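Local coordinates for protein cortical-lytic enzyme (Bacillus cereus, PDB 4S3J) that hydrolyses partially degraded spore-cortex peptidoglycan during germination as an N-acetylglucosaminidase that recognises muramic acid delta-lactam, at residues A[388-391]-A[392-396]. Sequence-based numbering, arbitrary orientation.
Sequences RSIQ and SKFNL
I390 and F394, one turn apart on helix 387-400, make the tight apolar part of this contact. The methyl CG2 of I390 lies over one face of the phenyl ring, 3.7 Å from the ring centroid of F394, a CH-pi contact shifted toward the rim, where CG2 of I390 comes within 3.3 Å of CZ of F394. It gets there because CG2 stands anti to the backbone N; CG1 lies anti to the carbonyl carbon, so the two branches diverge and CG2 meets the ring. The backbone bond from F394 N to I390 O (2.8 Å) joins the same two residues, one of four successive i to i+4 bonds of a regular alpha-helix.

Q391 and N395 form the polar flank. NE2 of Q391 donates to OD1 of N395 at 3.0 Å, but the hydrogen bond is bent (N-H...O 137°) and the donor sits above the acceptor's carbonyl plane, the two amides being turned 44° apart. NE2 of Q391, with two hydrogens, also bonds OD1 of N424, while ND2 of N395 bonds OG1 of T69.

The loose side is the partly exposed R388, whose guanidinium forms a salt bridge with D386 just before the helix. Helix 387-400 belongs to the family 18 TIM-barrel part; helix 415-424 packs against I390 and F394, helix 299-312 against S392 and L396, and strand 360-362 against R388, S389 and S392. Helix 63-70, from the second LysM domain, packs on Q391 and N395, making this flank an interdomain contact.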
ATOM      1  N   ARG A 388      11.532  -1.937  -6.831  1.00 12.54           N
ATOM      2  CA  ARG A 388      11.266  -2.951  -7.845  1.00 13.66           C
ATOM      3  C   ARG A 388       9.884  -3.567  -7.661  1.00 16.66           C
ATOM      4  O   ARG A 388       9.117  -3.683  -8.632  1.00 14.59           O
ATOM      5  CB  ARG A 388      12.330  -4.055  -7.811  1.00 13.04           C
ATOM      6  CG  ARG A 388      13.719  -3.551  -8.228  1.00 12.45           C
ATOM      7  CD  ARG A 388      14.809  -4.564  -7.953  1.00 12.49           C
ATOM      8  NE  ARG A 388      15.018  -4.790  -6.519  1.00 11.82           N
ATOM      9  CZ  ARG A 388      16.030  -5.491  -6.012  1.00 12.90           C
ATOM     10  NH1 ARG A 388      16.934  -6.030  -6.819  1.00 16.09           N
ATOM     11  NH2 ARG A 388      16.139  -5.646  -4.696  1.00 12.78           N
ATOM     12  N   SER A 389       9.578  -4.004  -6.435  1.00 12.32           N
ATOM     13  CA  SER A 389       8.330  -4.735  -6.216  1.00 13.46           C
ATOM     14  C   SER A 389       7.151  -3.764  -6.253  1.00 14.07           C
ATOM     15  O   SER A 389       6.088  -4.112  -6.766  1.00 15.57           O
ATOM     16  CB  SER A 389       8.358  -5.609  -4.903  1.00 17.25           C
ATOM     17  OG  SER A 389       8.604  -5.021  -3.584  1.00  9.87           O
ATOM     18  N   ILE A 390       7.322  -2.535  -5.793  1.00 12.08           N
ATOM     19  CA  ILE A 390       6.231  -1.556  -5.916  1.00 13.13           C
ATOM     20  C   ILE A 390       5.954  -1.240  -7.398  1.00 13.72           C
ATOM     21  O   ILE A 390       4.798  -1.129  -7.814  1.00 15.26           O
ATOM     22  CB  ILE A 390       6.531  -0.254  -5.136  1.00 16.45           C
ATOM     23  CG1 ILE A 390       6.450  -0.530  -3.628  1.00 18.80           C
ATOM     24  CG2 ILE A 390       5.549   0.852  -5.485  1.00 25.22           C
ATOM     25  CD1 ILE A 390       5.016  -0.849  -3.116  1.00 20.77           C
ATOM     26  N   GLN A 391       6.994  -1.132  -8.223  1.00 12.22           N
ATOM     27  CA  GLN A 391       6.760  -0.953  -9.658  1.00 11.62           C
ATOM     28  C   GLN A 391       5.995  -2.141 -10.253  1.00 12.51           C
ATOM     29  O   GLN A 391       5.086  -1.945 -11.069  1.00 14.64           O
ATOM     30  CB  GLN A 391       8.080  -0.721 -10.399  1.00 12.51           C
ATOM     31  CG  GLN A 391       7.913  -0.367 -11.880  1.00 12.22           C
ATOM     32  CD  GLN A 391       7.129   0.912 -12.104  1.00 15.96           C
ATOM     33  OE1 GLN A 391       7.573   2.003 -11.742  1.00 15.51           O
ATOM     34  NE2 GLN A 391       5.930   0.781 -12.677  1.00 15.39           N
ATOM     35  N   SER A 392       6.311  -3.363  -9.832  1.00 13.99           N
ATOM     36  CA  SER A 392       5.547  -4.525 -10.278  1.00 16.47           C
ATOM     37  C   SER A 392       4.088  -4.426  -9.878  1.00 15.57           C
ATOM     38  O   SER A 392       3.209  -4.792 -10.657  1.00 14.78           O
ATOM     39  CB  SER A 392       6.139  -5.806  -9.728  1.00 14.90           C
ATOM     40  OG  SER A 392       7.452  -5.975 -10.261  1.00 16.45           O
ATOM     41  N   LYS A 393       3.833  -3.943  -8.674  1.00 13.50           N
ATOM     42  CA  LYS A 393       2.462  -3.769  -8.203  1.00 11.86           C
ATOM     43  C   LYS A 393       1.719  -2.679  -8.973  1.00 15.93           C
ATOM     44  O   LYS A 393       0.550  -2.864  -9.331  1.00 16.62           O
ATOM     45  CB  LYS A 393       2.467  -3.453  -6.713  1.00 14.65           C
ATOM     46  CG  LYS A 393       2.825  -4.646  -5.824  1.00 15.47           C
ATOM     47  CD  LYS A 393       1.699  -5.662  -5.805  1.00 14.49           C
ATOM     48  CE  LYS A 393       2.028  -6.917  -4.989  1.00 15.74           C
ATOM     49  NZ  LYS A 393       2.271  -6.662  -3.543  1.00 17.09           N
ATOM     50  N   PHE A 394       2.393  -1.567  -9.275  1.00 14.31           N
ATOM     51  CA  PHE A 394       1.789  -0.512 -10.093  1.00 15.32           C
ATOM     52  C   PHE A 394       1.418  -1.075 -11.476  1.00 18.29           C
ATOM     53  O   PHE A 394       0.338  -0.773 -12.000  1.00 16.65           O
ATOM     54  CB  PHE A 394       2.742   0.675 -10.267  1.00 15.68           C
ATOM     55  CG  PHE A 394       2.954   1.522  -9.015  1.00 13.99           C
ATOM     56  CD1 PHE A 394       2.118   1.445  -7.891  1.00 14.57           C
ATOM     57  CD2 PHE A 394       4.055   2.385  -8.959  1.00 17.22           C
ATOM     58  CE1 PHE A 394       2.333   2.252  -6.784  1.00 13.67           C
ATOM     59  CE2 PHE A 394       4.278   3.173  -7.853  1.00 17.55           C
ATOM     60  CZ  PHE A 394       3.413   3.099  -6.747  1.00 15.42           C
ATOM     61  N   ASN A 395       2.305  -1.865 -12.083  1.00 16.42           N
ATOM     62  CA  ASN A 395       2.029  -2.457 -13.400  1.00 17.42           C
ATOM     63  C   ASN A 395       0.849  -3.443 -13.330  1.00 17.67           C
ATOM     64  O   ASN A 395       0.037  -3.528 -14.257  1.00 18.53           O
ATOM     65  CB  ASN A 395       3.269  -3.142 -13.950  1.00 17.74           C
ATOM     66  CG  ASN A 395       4.349  -2.147 -14.358  1.00 20.57           C
ATOM     67  OD1 ASN A 395       4.134  -0.923 -14.349  1.00 16.55           O
ATOM     68  ND2 ASN A 395       5.517  -2.664 -14.690  1.00 17.09           N
ATOM     69  N   LEU A 396       0.739  -4.177 -12.222  1.00 16.84           N
ATOM     70  CA  LEU A 396      -0.414  -5.057 -12.024  1.00 17.21           C
ATOM     71  C   LEU A 396      -1.725  -4.257 -11.990  1.00 19.60           C
ATOM     72  O   LEU A 396      -2.738  -4.672 -12.581  1.00 19.87           O
ATOM     73  CB  LEU A 396      -0.242  -5.857 -10.743  1.00 16.62           C
ATOM     74  CG  LEU A 396      -1.415  -6.748 -10.316  1.00 16.31           C
ATOM     75  CD1 LEU A 396      -1.670  -7.828 -11.381  1.00 24.45           C
ATOM     76  CD2 LEU A 396      -1.151  -7.387  -8.976  1.00 16.94           C
TER